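Local coordinates for stress-induced-phosphoprotein 1 (PDB 4GCN) that organises Hsp70 and Hsp90 as a co-chaperone, binding both and inhibiting the Hsp90 ATPase, this piece being its N-terminal tetratricopeptide repeat domain, at residues R76-Y79 and K80-A83; P39-I42 and T43-N46. All coordinates share one frame; numbering follows the deposited sequence. Where two conformers were deposited one is given.

Contact 1: residues R76-Y79 and K80-A83; sequences RADY and KLIA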
ATOM      1  N   ARG A  76      12.258   8.606  -4.396  1.00 32.29           N
ATOM      2  CA  ARG A  76      11.857   9.933  -3.949  1.00 32.58           C
ATOM      3  C   ARG A  76      10.434  10.210  -4.341  1.00 29.89           C
ATOM      4  O   ARG A  76      10.105  11.330  -4.751  1.00 30.49           O
ATOM      5  CB  ARG A  76      12.750  11.003  -4.535  1.00 35.97           C
ATOM      6  CG  ARG A  76      14.259  10.722  -4.379  1.00 42.62           C
ATOM      7  CD  ARG A  76      14.763  10.970  -2.973  1.00 45.55           C
ATOM      8  NE  ARG A  76      14.286  12.246  -2.406  1.00 48.62           N
ATOM      9  CZ  ARG A  76      14.975  13.393  -2.380  1.00 49.56           C
ATOM     10  NH1 ARG A  76      14.423  14.481  -1.832  1.00 51.09           N
ATOM     11  NH2 ARG A  76      16.203  13.462  -2.877  1.00 51.27           N
ATOM     12  N   ALA A  77       9.580   9.210  -4.224  1.00 29.50           N
ATOM     13  CA  ALA A  77       8.149   9.409  -4.472  1.00 27.33           C
ATOM     14  C   ALA A  77       7.485  10.376  -3.446  1.00 28.60           C
ATOM     15  O   ALA A  77       8.027  10.724  -2.386  1.00 27.13           O
ATOM     16  CB  ALA A  77       7.390   8.052  -4.471  1.00 28.48           C
ATOM     17  N   ASP A  78       6.252  10.768  -3.757  1.00 28.08           N
ATOM     18  CA  ASP A  78       5.524  11.676  -2.923  1.00 29.43           C
ATOM     19  C   ASP A  78       5.442  11.028  -1.534  1.00 27.35           C
ATOM     20  O   ASP A  78       4.938   9.896  -1.372  1.00 27.31           O
ATOM     21  CB  ASP A  78       4.136  11.920  -3.526  1.00 31.45           C
ATOM     22  CG  ASP A  78       3.287  12.832  -2.689  1.00 34.07           C
ATOM     23  OD1 ASP A  78       3.666  13.159  -1.538  1.00 33.62           O
ATOM     24  OD2 ASP A  78       2.221  13.216  -3.224  1.00 40.72           O
ATOM     25  N   TYR A  79       6.007  11.721  -0.547  1.00 27.12           N
ATOM     26  CA  TYR A  79       6.053  11.203   0.825  1.00 26.50           C
ATOM     27  C   TYR A  79       4.648  10.900   1.387  1.00 24.07           C
ATOM     28  O   TYR A  79       4.524  10.067   2.284  1.00 23.93           O
ATOM     29  CB  TYR A  79       6.829  12.180   1.733  1.00 28.97           C
ATOM     30  CG  TYR A  79       6.074  13.458   2.025  1.00 28.12           C
ATOM     31  CD1 TYR A  79       5.279  13.569   3.132  1.00 26.57           C
ATOM     32  CD2 TYR A  79       6.151  14.569   1.158  1.00 31.89           C
ATOM     33  CE1 TYR A  79       4.576  14.748   3.396  1.00 32.12           C
ATOM     34  CE2 TYR A  79       5.447  15.758   1.409  1.00 34.87           C
ATOM     35  CZ  TYR A  79       4.674  15.850   2.550  1.00 34.46           C
ATOM     36  OH  TYR A  79       3.948  16.995   2.815  1.00 37.75           O
ATOM     37  N   LYS A  80       3.614  11.580   0.885  1.00 24.18           N
ATOM     38  CA  LYS A  80       2.223  11.312   1.314  1.00 24.09           C
ATOM     39  C   LYS A  80       1.755   9.898   0.973  1.00 24.60           C
ATOM     40  O   LYS A  80       0.981   9.300   1.693  1.00 24.48           O
ATOM     41  CB  LYS A  80       1.245  12.409   0.855  1.00 24.72           C
ATOM     42  CG  LYS A  80       1.641  13.781   1.411  1.00 25.98           C
ATOM     43  CD  LYS A  80       0.882  15.028   0.950  1.00 28.99           C
ATOM     44  CE  LYS A  80       0.988  15.383  -0.559  1.00 32.72           C
ATOM     45  NZ  LYS A  80       2.383  15.461  -1.154  1.00 30.62           N
ATOM     46  N   LEU A  81       2.253   9.359  -0.132  1.00 24.83           N
ATOM     47  CA  LEU A  81       1.921   7.993  -0.604  1.00 23.36           C
ATOM     48  C   LEU A  81       2.720   6.970   0.180  1.00 19.85           C
ATOM     49  O   LEU A  81       2.297   5.837   0.386  1.00 21.10           O
ATOM     50  CB  LEU A  81       2.248   7.887  -2.116  1.00 23.73           C
ATOM     51  CG  LEU A  81       1.597   8.946  -2.984  1.00 26.79           C
ATOM     52  CD1 LEU A  81       2.073   8.686  -4.410  1.00 28.81           C
ATOM     53  CD2 LEU A  81       0.066   8.888  -2.812  1.00 25.63           C
ATOM     54  N   ILE A  82       3.913   7.351   0.636  1.00 23.30           N
ATOM     55  CA  ILE A  82       4.637   6.530   1.604  1.00 20.02           C
ATOM     56  C   ILE A  82       3.892   6.494   2.974  1.00 24.09           C
ATOM     57  O   ILE A  82       3.735   5.416   3.561  1.00 21.88           O
ATOM     58  CB  ILE A  82       6.107   7.023   1.786  1.00 21.30           C
ATOM     59  CG1 ILE A  82       6.864   6.944   0.454  1.00 22.87           C
ATOM     60  CG2 ILE A  82       6.754   6.253   2.924  1.00 22.68           C
ATOM     61  CD1 ILE A  82       8.297   7.604   0.506  1.00 21.29           C
ATOM     62  N   ALA A  83       3.361   7.629   3.451  1.00 23.42           N
ATOM     63  CA  ALA A  83       2.525   7.654   4.660  1.00 22.15           C
ATOM     64  C   ALA A  83       1.315   6.732   4.541  1.00 23.57           C
ATOM     65  O   ALA A  83       0.972   6.032   5.515  1.00 22.70           O
ATOM     66  CB  ALA A  83       2.054   9.074   4.961  1.00 22.64           C
TER
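Asp78 and Lys80 meet in a local N-cap contact where the chain leaves the loop behind helix 58-74 and enters helix 79-95. Asp78 OD1 accepts from Lys80 N at 2.9 Å, the capping bond, and takes the ammonium group as well, with Lys80 NZ 2.7 Å from Asp78 OD1 in a salt bridge. The two donors reach this oxygen from opposite faces of the carboxylate plane: NZ comes on the syn side, while the backbone N-H lies well out of the plane. Aspartate suits the place, being short enough to fold back on the first turn and carrying a negative charge that should be favoured by the positive end of the helix dipole. In the tetratricopeptide repeat fold of paired antiparallel helices, this cap begins a new helix at the turn from its predecessor. Were the carboxylate lost, as with an alanine here, Lys80 N would probably be left without its capping acceptor and the lysine ammonium without its mate, free to turn. Lys80 bends at its third and fourth torsions (chi3 -63°, chi4 -51°), which brings NZ back to the carboxylate. On the way its CG passes over one face of the Tyr79 ring, 3.9 Å from the centroid, a CH-pi contact offset toward the rim. Behind the cap, Asp78 O accepts from Leu81 N, three residues on, at 3.0 Å and weakly from Ile82 N; from Ala83 N to Tyr79 O, 2.9 Å, the bonding is that of an alpha helix. Leu81 lays CD1 3.9 Å from Asp78 CB, and Ile82, buried and branched, packs with it on Ile42 of helix 42-54.

Contact 2: residues P39-I42 and T43-N46; sequences PSNI and TFYN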
ATOM      1  N   PRO A  39       8.941  -1.437 -12.051  1.00 32.99           N
ATOM      2  CA  PRO A  39       9.043  -1.704 -10.617  1.00 31.75           C
ATOM      3  C   PRO A  39       9.361  -0.488  -9.738  1.00 29.79           C
ATOM      4  O   PRO A  39       9.364  -0.608  -8.528  1.00 32.69           O
ATOM      5  CB  PRO A  39      10.195  -2.716 -10.547  1.00 34.05           C
ATOM      6  CG  PRO A  39      11.028  -2.404 -11.723  1.00 35.71           C
ATOM      7  CD  PRO A  39      10.089  -1.934 -12.797  1.00 35.69           C
ATOM      8  N   SER A  40       9.551   0.690 -10.311  1.00 32.87           N
ATOM      9  CA  SER A  40       9.897   1.895  -9.587  0.60 31.87           C
ATOM     10  C   SER A  40       8.689   2.729  -9.193  1.00 32.74           C
ATOM     11  O   SER A  40       8.845   3.792  -8.599  1.00 34.18           O
ATOM     12  CB  SER A  40      10.817   2.758 -10.463  0.60 34.68           C
ATOM     13  OG  SER A  40      10.107   3.455 -11.496  0.60 33.66           O
ATOM     14  N   ASN A  41       7.494   2.277  -9.537  1.00 28.49           N
ATOM     15  CA  ASN A  41       6.256   3.060  -9.277  1.00 27.53           C
ATOM     16  C   ASN A  41       5.509   2.564  -8.024  1.00 26.57           C
ATOM     17  O   ASN A  41       4.880   1.478  -7.980  1.00 26.67           O
ATOM     18  CB  ASN A  41       5.376   3.056 -10.507  1.00 27.76           C
ATOM     19  CG  ASN A  41       4.164   3.977 -10.389  1.00 28.74           C
ATOM     20  OD1 ASN A  41       3.766   4.350  -9.311  1.00 28.10           O
ATOM     21  ND2 ASN A  41       3.576   4.354 -11.545  1.00 29.98           N
ATOM     22  N   ILE A  42       5.584   3.378  -6.982  1.00 24.86           N
ATOM     23  CA  ILE A  42       4.943   3.069  -5.689  1.00 23.07           C
ATOM     24  C   ILE A  42       3.458   2.695  -5.803  1.00 24.80           C
ATOM     25  O   ILE A  42       2.990   1.834  -5.069  1.00 26.05           O
ATOM     26  CB  ILE A  42       5.096   4.254  -4.688  1.00 24.49           C
ATOM     27  CG1 ILE A  42       4.746   3.819  -3.238  1.00 22.59           C
ATOM     28  CG2 ILE A  42       4.171   5.460  -5.045  1.00 25.85           C
ATOM     29  CD1 ILE A  42       5.094   4.881  -2.173  1.00 19.90           C
ATOM     30  N   THR A  43       2.730   3.341  -6.696  1.00 26.47           N
ATOM     31  CA  THR A  43       1.286   3.135  -6.822  1.00 25.50           C
ATOM     32  C   THR A  43       0.959   1.633  -6.974  1.00 26.50           C
ATOM     33  O   THR A  43      -0.023   1.161  -6.424  1.00 28.64           O
ATOM     34  CB  THR A  43       0.739   3.838  -8.064  1.00 28.96           C
ATOM     35  OG1 THR A  43       1.042   5.226  -7.981  1.00 31.41           O
ATOM     36  CG2 THR A  43      -0.771   3.671  -8.191  1.00 32.34           C
ATOM     37  N   PHE A  44       1.815   0.892  -7.659  1.00 25.76           N
ATOM     38  CA  PHE A  44       1.480  -0.536  -7.944  1.00 25.45           C
ATOM     39  C   PHE A  44       1.540  -1.368  -6.674  1.00 24.52           C
ATOM     40  O   PHE A  44       0.770  -2.345  -6.508  1.00 23.45           O
ATOM     41  CB  PHE A  44       2.381  -1.139  -9.017  1.00 25.51           C
ATOM     42  CG  PHE A  44       2.497  -0.336 -10.282  1.00 24.38           C
ATOM     43  CD1 PHE A  44       1.475   0.533 -10.715  1.00 24.94           C
ATOM     44  CD2 PHE A  44       3.651  -0.435 -11.057  1.00 27.03           C
ATOM     45  CE1 PHE A  44       1.628   1.281 -11.868  1.00 26.75           C
ATOM     46  CE2 PHE A  44       3.799   0.287 -12.198  1.00 26.68           C
ATOM     47  CZ  PHE A  44       2.810   1.175 -12.600  1.00 28.43           C
ATOM     48  N   TYR A  45       2.513  -1.035  -5.825  1.00 24.42           N
ATOM     49  CA  TYR A  45       2.721  -1.722  -4.537  1.00 23.58           C
ATOM     50  C   TYR A  45       1.624  -1.412  -3.543  1.00 23.98           C
ATOM     51  O   TYR A  45       1.036  -2.362  -2.931  1.00 25.93           O
ATOM     52  CB  TYR A  45       4.104  -1.427  -3.983  1.00 24.81           C
ATOM     53  CG  TYR A  45       5.199  -1.809  -4.910  1.00 24.46           C
ATOM     54  CD1 TYR A  45       5.713  -3.104  -4.933  1.00 27.00           C
ATOM     55  CD2 TYR A  45       5.771  -0.892  -5.746  1.00 25.67           C
ATOM     56  CE1 TYR A  45       6.765  -3.456  -5.760  1.00 27.31           C
ATOM     57  CE2 TYR A  45       6.818  -1.246  -6.570  1.00 27.55           C
ATOM     58  CZ  TYR A  45       7.304  -2.541  -6.579  1.00 27.26           C
ATOM     59  OH  TYR A  45       8.321  -2.891  -7.406  1.00 28.80           O
ATOM     60  N   ASN A  46       1.167  -0.165  -3.548  1.00 23.69           N
ATOM     61  CA  ASN A  46       0.058   0.207  -2.728  1.00 22.57           C
ATOM     62  C   ASN A  46      -1.214  -0.449  -3.259  1.00 25.31           C
ATOM     63  O   ASN A  46      -2.028  -0.876  -2.446  1.00 25.55           O
ATOM     64  CB  ASN A  46      -0.175   1.727  -2.619  1.00 22.87           C
ATOM     65  CG  ASN A  46       0.827   2.454  -1.698  1.00 23.65           C
ATOM     66  OD1 ASN A  46       1.380   1.858  -0.787  1.00 25.03           O
ATOM     67  ND2 ASN A  46       1.037   3.780  -1.937  1.00 22.40           N
TER
HETATM   68  O   HOH W   1       0.758   5.595 -11.117  1.00 37.76           O
HETATM   69  O   HOH W   2       3.373   6.971  -8.942  1.00 42.62           O
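The N-terminal cap of helix 42-54, where the predicted first tetratricopeptide repeat passes into the second, is built round Asn41 and the side chains of Thr43 and Phe44. Asn41 OD1 accepts from Thr43 N at 3.0 Å, a capping bond whose donor is tilted from the plane of the amide carbonyl. With CG anti to the backbone N (chi1 -173°), the asparagine lies side by side with Thr43, pointing the same way, and two waters join them: one accepts from Asn41 ND2, the other donates to Asn41 OD1 at 2.7 Å, and both are bonded to Thr43 OG1. Asparagine fits here because one amide offers an acceptor to the helix and a donor to water. Its CB sits over one face of the Phe44 ring, 3.9 Å from the centroid in a CH-pi contact offset toward the rim, and the amide plane is turned 36° from the ring; the other contacts of Phe44 include Ala34 and Ile35 of helix 24-37 and Ala8 of helix 3-20. Tyr45 leans back along the loop to Pro39. Its hydroxyl donates to Pro39 O at 2.7 Å, in the carbonyl plane and on a lone pair. Pro39 O and Ile42 O both lie at the edge of the ring, near its plane, and the side chain also touches Val71 of helix 58-74 and Ile35 of helix 24-37. The turn itself closes through Phe44 N to Asn41 O, 3.1 Å, and through Asn46 N to Ile42 O, 3.1 Å and nearly straight. A neutral amide and a phenol thus tie the loop to the first turn of the helix at two points, Asn41 and Pro39: the hydroxyl of the buried Tyr45 has a backbone acceptor, and Asn41 ND2 gives a hydrogen to one water while OD1 also accepts from the other.

In the fold
Contacts 1 and 2 are the same kind of structure, an N-cap at the start of a helix, for helices 79-95 and 42-54 respectively, with centres about 11 Å apart. Both are partly buried, but 39-46 lies nearer the middle of the chain and has four buried residues among those that touch, against two in 76-83. The chemistry follows: contact 1 caps with a charged carboxylate, paired with an exposed lysine beside an exposed tyrosine; contact 2 caps with a neutral amide, linked to waters and packed among buried aromatic residues. The two meet directly, Ile82 CG1 lying 3.8 Å from Ile42 CD1, and Asn46 ND2 gives a weak hydrogen bond to Leu81 O, which joins the two helices near their N-terminal ends.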